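Local atomic coordinates of TRAP dicarboxylate transporter-DctP subunit (Desulfovibrio desulfuricans subsp. desulfuricans, PDB entry 4NHB), a protein that binds sn-glycerol-3-phosphate and probably delivers it, as the periplasmic solute-binding subunit, to a TRAP-type membrane transporter. Residues D113-A118 against D268-V273; T142-P147 against E260-S265. All blocks are in the same frame, centred on the assembly; numbering follows the deposited sequence.

Contact 1: D113-A118 against D268-V273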
loop_
_atom_site.group_PDB
_atom_site.type_symbol
_atom_site.label_atom_id
_atom_site.label_comp_id
_atom_site.label_asym_id
_atom_site.label_seq_id
_atom_site.Cartn_x
_atom_site.Cartn_y
_atom_site.Cartn_z
ATOM N N ASP A 113 15.086 -5.495 1.691
ATOM C CA ASP A 113 16.096 -5.088 2.647
ATOM C C ASP A 113 15.901 -3.584 2.952
ATOM O O ASP A 113 16.186 -3.117 4.056
ATOM C CB ASP A 113 17.489 -5.309 2.063
ATOM C CG ASP A 113 17.879 -6.775 1.954
ATOM O OD1 ASP A 113 17.331 -7.606 2.684
ATOM O OD2 ASP A 113 18.771 -7.086 1.143
ATOM N N ASN A 114 15.408 -2.854 1.948
ATOM C CA ASN A 114 15.186 -1.422 2.009
ATOM C C ASN A 114 14.351 -0.979 0.794
ATOM O O ASN A 114 14.015 -1.785 -0.071
ATOM C CB ASN A 114 16.520 -0.721 2.016
ATOM C CG ASN A 114 17.451 -1.277 0.986
ATOM O OD1 ASN A 114 17.153 -1.268 -0.211
ATOM N ND2 ASN A 114 18.590 -1.790 1.435
ATOM N N LEU A 115 14.027 0.306 0.721
ATOM C CA LEU A 115 13.245 0.813 -0.368
ATOM C C LEU A 115 13.894 0.573 -1.732
ATOM O O LEU A 115 13.180 0.333 -2.695
ATOM C CB LEU A 115 13.000 2.304 -0.214
ATOM C CG LEU A 115 11.865 2.752 0.675
ATOM C CD1 LEU A 115 11.872 4.283 0.704
ATOM C CD2 LEU A 115 10.523 2.230 0.164
ATOM N N ASP A 116 15.225 0.689 -1.819
ATOM C CA ASP A 116 15.893 0.608 -3.103
ATOM C C ASP A 116 15.778 -0.808 -3.665
ATOM O O ASP A 116 15.564 -0.981 -4.859
ATOM C CB ASP A 116 17.362 1.010 -3.001
ATOM C CG ASP A 116 17.551 2.509 -2.766
ATOM O OD1 ASP A 116 16.737 3.305 -3.270
ATOM O OD2 ASP A 116 18.525 2.871 -2.072
ATOM N N HIS A 117 15.881 -1.800 -2.777
ATOM C CA HIS A 117 15.686 -3.191 -3.134
ATOM C C HIS A 117 14.263 -3.340 -3.686
ATOM O O HIS A 117 14.065 -3.888 -4.773
ATOM C CB HIS A 117 15.924 -4.114 -1.905
ATOM C CG HIS A 117 15.748 -5.576 -2.188
ATOM N ND1 HIS A 117 15.854 -6.547 -1.224
ATOM C CD2 HIS A 117 15.470 -6.228 -3.346
ATOM C CE1 HIS A 117 15.649 -7.734 -1.768
ATOM N NE2 HIS A 117 15.412 -7.566 -3.055
ATOM N N ALA A 118 13.273 -2.870 -2.930
ATOM C CA ALA A 118 11.889 -3.049 -3.322
ATOM C C ALA A 118 11.641 -2.366 -4.652
ATOM O O ALA A 118 10.894 -2.862 -5.469
ATOM C CB ALA A 118 10.944 -2.508 -2.256
ATOM N N ASP A 268 8.134 9.732 -8.561
ATOM C CA ASP A 268 8.137 10.846 -7.612
ATOM C C ASP A 268 7.922 10.339 -6.190
ATOM O O ASP A 268 8.576 10.774 -5.248
ATOM C CB ASP A 268 7.027 11.825 -7.966
ATOM C CG ASP A 268 7.341 12.664 -9.225
ATOM O OD1 ASP A 268 8.488 12.661 -9.689
ATOM O OD2 ASP A 268 6.422 13.315 -9.737
ATOM N N VAL A 269 6.977 9.408 -6.037
ATOM C CA VAL A 269 6.618 8.896 -4.708
ATOM C C VAL A 269 7.773 8.060 -4.118
ATOM O O VAL A 269 8.107 8.185 -2.901
ATOM C CB VAL A 269 5.348 8.063 -4.755
ATOM C CG1 VAL A 269 5.093 7.432 -3.408
ATOM C CG2 VAL A 269 4.129 8.909 -5.220
ATOM N N TRP A 270 8.373 7.194 -4.949
ATOM C CA TRP A 270 9.549 6.390 -4.494
ATOM C C TRP A 270 10.583 7.336 -3.913
ATOM O O TRP A 270 11.251 7.036 -2.932
ATOM C CB TRP A 270 10.240 5.627 -5.629
ATOM C CG TRP A 270 9.565 4.377 -6.000
ATOM C CD1 TRP A 270 8.788 4.167 -7.097
ATOM C CD2 TRP A 270 9.604 3.143 -5.287
ATOM N NE1 TRP A 270 8.310 2.872 -7.108
ATOM C CE2 TRP A 270 8.800 2.217 -6.004
ATOM C CE3 TRP A 270 10.221 2.728 -4.108
ATOM C CZ2 TRP A 270 8.595 0.912 -5.571
ATOM C CZ3 TRP A 270 10.027 1.430 -3.685
ATOM C CH2 TRP A 270 9.214 0.530 -4.419
ATOM N N ALA A 271 10.732 8.476 -4.579
ATOM C CA ALA A 271 11.742 9.449 -4.186
ATOM C C ALA A 271 11.371 10.319 -2.997
ATOM O O ALA A 271 12.243 11.012 -2.505
ATOM C CB ALA A 271 12.133 10.313 -5.376
ATOM N N MET A 272 10.121 10.296 -2.506
ATOM C CA MET A 272 9.781 11.146 -1.371
ATOM C C MET A 272 9.545 10.440 -0.040
ATOM O O MET A 272 9.519 11.081 0.977
ATOM C CB MET A 272 8.560 12.006 -1.673
ATOM C CG MET A 272 7.314 11.251 -1.928
ATOM S SD MET A 272 5.960 12.342 -2.401
ATOM C CE MET A 272 6.392 12.872 -4.042
ATOM N N VAL A 273 9.390 9.130 -0.040
ATOM C CA VAL A 273 9.002 8.435 1.169
ATOM C C VAL A 273 10.141 8.399 2.179
ATOM O O VAL A 273 9.939 8.680 3.327
ATOM C CB VAL A 273 8.520 7.007 0.855
ATOM C CG1 VAL A 273 8.396 6.193 2.141
ATOM C CG2 VAL A 273 7.211 7.066 0.147
#
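The indole of W270 reaches across to L115 and A118 with CZ3 and CH2 of its six-membered ring, and both meet it obliquely. On the side away from the carbonyl groups of these two residues, P147 lies against a face of the indole. CZ3 of W270 comes to 3.5 Å from the carbonyl O of L115, and the same carbon packs 4.0 Å from CD2 of L115, so one ring atom touches backbone and side chain of a single residue. The neighbouring ring atom, CH2 of W270, lies 3.8 Å from the carbonyl C of A118 and close to its methyl. With CG opposite its own carbonyl carbon (chi1 -80°), W270 brings the end of its indole to the first turn of helix 115-122. NE1 donates a hydrogen bond to the backbone O of A145, which helps fix how the ring is turned. The second leucine branch goes elsewhere: CD1 of L115 packs 4.2 Å from CG1 of V273, one turn further along helix 252-286.

No hydrogen bond joins the two segments. The first turn is secured from within, N114 acting as N-cap, its OD1 taking the N-H of H117 at 2.9 Å, while ND1 of H117 accepts from D113 N.

The start of helix 115-122 thus packs on the middle of the long helix 252-286, with strand 146-155 and L235 and I237 of strand 235-243 also lining the contact.

Contact 2: T142-P147 against E260-S265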
loop_
_atom_site.group_PDB
_atom_site.type_symbol
_atom_site.label_atom_id
_atom_site.label_comp_id
_atom_site.label_asym_id
_atom_site.label_seq_id
_atom_site.Cartn_x
_atom_site.Cartn_y
_atom_site.Cartn_z
ATOM N N THR A 142 -2.871 -2.869 -13.867
ATOM C CA THR A 142 -2.027 -2.247 -12.863
ATOM C C THR A 142 -0.965 -1.368 -13.530
ATOM O O THR A 142 -0.098 -1.881 -14.236
ATOM C CB THR A 142 -1.362 -3.373 -12.068
ATOM O OG1 THR A 142 -2.377 -4.312 -11.645
ATOM C CG2 THR A 142 -0.625 -2.830 -10.854
ATOM N N LEU A 143 -1.017 -0.058 -13.336
ATOM C CA LEU A 143 -0.155 0.848 -14.117
ATOM C C LEU A 143 1.201 1.137 -13.481
ATOM O O LEU A 143 2.129 1.602 -14.155
ATOM C CB LEU A 143 -0.875 2.172 -14.380
ATOM C CG LEU A 143 -2.081 2.161 -15.340
ATOM C CD1 LEU A 143 -2.791 3.532 -15.355
ATOM C CD2 LEU A 143 -1.653 1.755 -16.757
ATOM N N ASN A 144 1.319 0.944 -12.173
ATOM C CA ASN A 144 2.584 1.215 -11.535
ATOM C C ASN A 144 2.641 0.536 -10.167
ATOM O O ASN A 144 1.723 -0.209 -9.799
ATOM C CB ASN A 144 2.813 2.738 -11.448
ATOM C CG ASN A 144 1.793 3.469 -10.560
ATOM O OD1 ASN A 144 0.995 2.856 -9.842
ATOM N ND2 ASN A 144 1.796 4.795 -10.658
ATOM N N ALA A 145 3.721 0.781 -9.438
ATOM C CA ALA A 145 3.862 0.355 -8.040
ATOM C C ALA A 145 4.698 1.412 -7.303
ATOM O O ALA A 145 5.658 1.934 -7.846
ATOM C CB ALA A 145 4.510 -0.976 -7.972
ATOM N N PHE A 146 4.319 1.761 -6.078
ATOM C CA PHE A 146 5.026 2.793 -5.383
ATOM C C PHE A 146 4.801 2.571 -3.902
ATOM O O PHE A 146 3.818 1.932 -3.492
ATOM C CB PHE A 146 4.571 4.185 -5.853
ATOM C CG PHE A 146 3.083 4.442 -5.703
ATOM C CD1 PHE A 146 2.544 4.859 -4.499
ATOM C CD2 PHE A 146 2.212 4.246 -6.774
ATOM C CE1 PHE A 146 1.169 5.088 -4.378
ATOM C CE2 PHE A 146 0.850 4.475 -6.653
ATOM C CZ PHE A 146 0.329 4.895 -5.455
ATOM N N PRO A 147 5.710 3.078 -3.076
ATOM C CA PRO A 147 5.556 2.721 -1.665
ATOM C C PRO A 147 4.709 3.744 -0.876
ATOM O O PRO A 147 4.665 4.933 -1.217
ATOM C CB PRO A 147 6.986 2.794 -1.146
ATOM C CG PRO A 147 7.622 3.903 -2.002
ATOM C CD PRO A 147 6.981 3.761 -3.362
ATOM N N GLU A 260 2.924 6.854 -19.148
ATOM C CA GLU A 260 4.015 7.743 -18.773
ATOM C C GLU A 260 3.682 8.536 -17.513
ATOM O O GLU A 260 4.518 8.679 -16.607
ATOM C CB GLU A 260 4.329 8.710 -19.926
ATOM N N ALA A 261 2.472 9.079 -17.448
ATOM C CA ALA A 261 2.024 9.775 -16.233
ATOM C C ALA A 261 2.049 8.864 -15.002
ATOM O O ALA A 261 2.481 9.291 -13.926
ATOM C CB ALA A 261 0.660 10.367 -16.431
ATOM N N ALA A 262 1.661 7.604 -15.160
ATOM C CA ALA A 262 1.729 6.654 -14.024
ATOM C C ALA A 262 3.171 6.391 -13.627
ATOM O O ALA A 262 3.488 6.322 -12.433
ATOM C CB ALA A 262 1.034 5.357 -14.340
ATOM N N LYS A 263 4.063 6.286 -14.608
ATOM C CA LYS A 263 5.450 5.985 -14.305
ATOM C C LYS A 263 6.087 7.175 -13.598
ATOM O O LYS A 263 6.758 7.024 -12.572
ATOM C CB LYS A 263 6.230 5.637 -15.573
ATOM C CG LYS A 263 7.739 5.386 -15.368
ATOM C CD LYS A 263 8.052 4.490 -14.131
ATOM C CE LYS A 263 9.326 3.622 -14.310
ATOM N NZ LYS A 263 10.492 4.012 -13.443
ATOM N N ARG A 264 5.885 8.361 -14.142
ATOM C CA ARG A 264 6.470 9.565 -13.544
ATOM C C ARG A 264 5.976 9.796 -12.099
ATOM O O ARG A 264 6.758 10.124 -11.207
ATOM C CB ARG A 264 6.188 10.810 -14.401
ATOM C CG ARG A 264 6.596 10.709 -15.867
ATOM C CD ARG A 264 7.801 11.606 -16.234
ATOM N NE ARG A 264 7.657 13.035 -15.907
ATOM C CZ ARG A 264 7.180 13.982 -16.729
ATOM N NH1 ARG A 264 6.741 13.681 -17.942
ATOM N NH2 ARG A 264 7.107 15.246 -16.313
ATOM N N SER A 265 4.669 9.649 -11.897
ATOM C CA SER A 265 4.068 9.787 -10.601
ATOM C C SER A 265 4.647 8.762 -9.602
ATOM O O SER A 265 5.032 9.118 -8.499
ATOM C CB SER A 265 2.556 9.621 -10.705
ATOM O OG SER A 265 2.069 9.605 -9.404
HETATM O O HOH W 1 1.136 6.971 -8.591
#
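L143 makes the first touch, its CB lying 3.7 Å from the methyl of A262, while the rest of its side chain continues to I258 on the same long helix and to I242.

N144 follows and carries the polar part of the contact. Its CG lies opposite the hydrogen on CA (chi1 64°), and from there the amide points its NH2 end at helix 252-286. ND2 of N144 donates to the carbonyl O of A262 at 2.9 Å, with an N-H...O angle of 170°. The bond is nearly straight at the hydrogen, and the acceptor lies in the plane of the amide; seen from A262, however, the donor stands above the carbonyl plane, 38° out of it. The same ND2 also donates to a water at 3.1 Å, and that water in turn donates to OG of S265 at 2.9 Å, spanning about one helical turn. Across the amide, OD1 of N144 accepts from the backbone N of L240, so this buried group is gripped at both ends and its flip is decided.

Further on, F146 lies with its ring edge toward CG of N144, in the ring plane, and packs on V269 and H238, the latter a ligand-binding residue.

The segment links strands 140-142 and 146-155, both paired with strand 235-243 in the mixed sheet, and helix 252-286 runs over it. Beyond, A261 and S265 pack on helix 42-57, where OG of S265 is hydrogen-bonded to the backbone O of G46.

Overall arrangement
Both contacts are buried and share helix 252-286, contact 2 a little over two turns before contact 1, their centres about 13 Å apart. Contact 1 sets that helix against another helix and rests on apolar side chains and ring-to-backbone packing, with no hydrogen bond across its segments; contact 2 sets it against a bend between strands and relies on an asparagine amide and a water. They join directly: CD of P147 lies 3.3 Å from CD2 of W270, over one face of the indole. Neither touches sn-glycerol-3-phosphate, about 13 Å from the side chain of W270 and 12 Å from that of N144, but both border strand 235-243, which carries the ligand-binding H238.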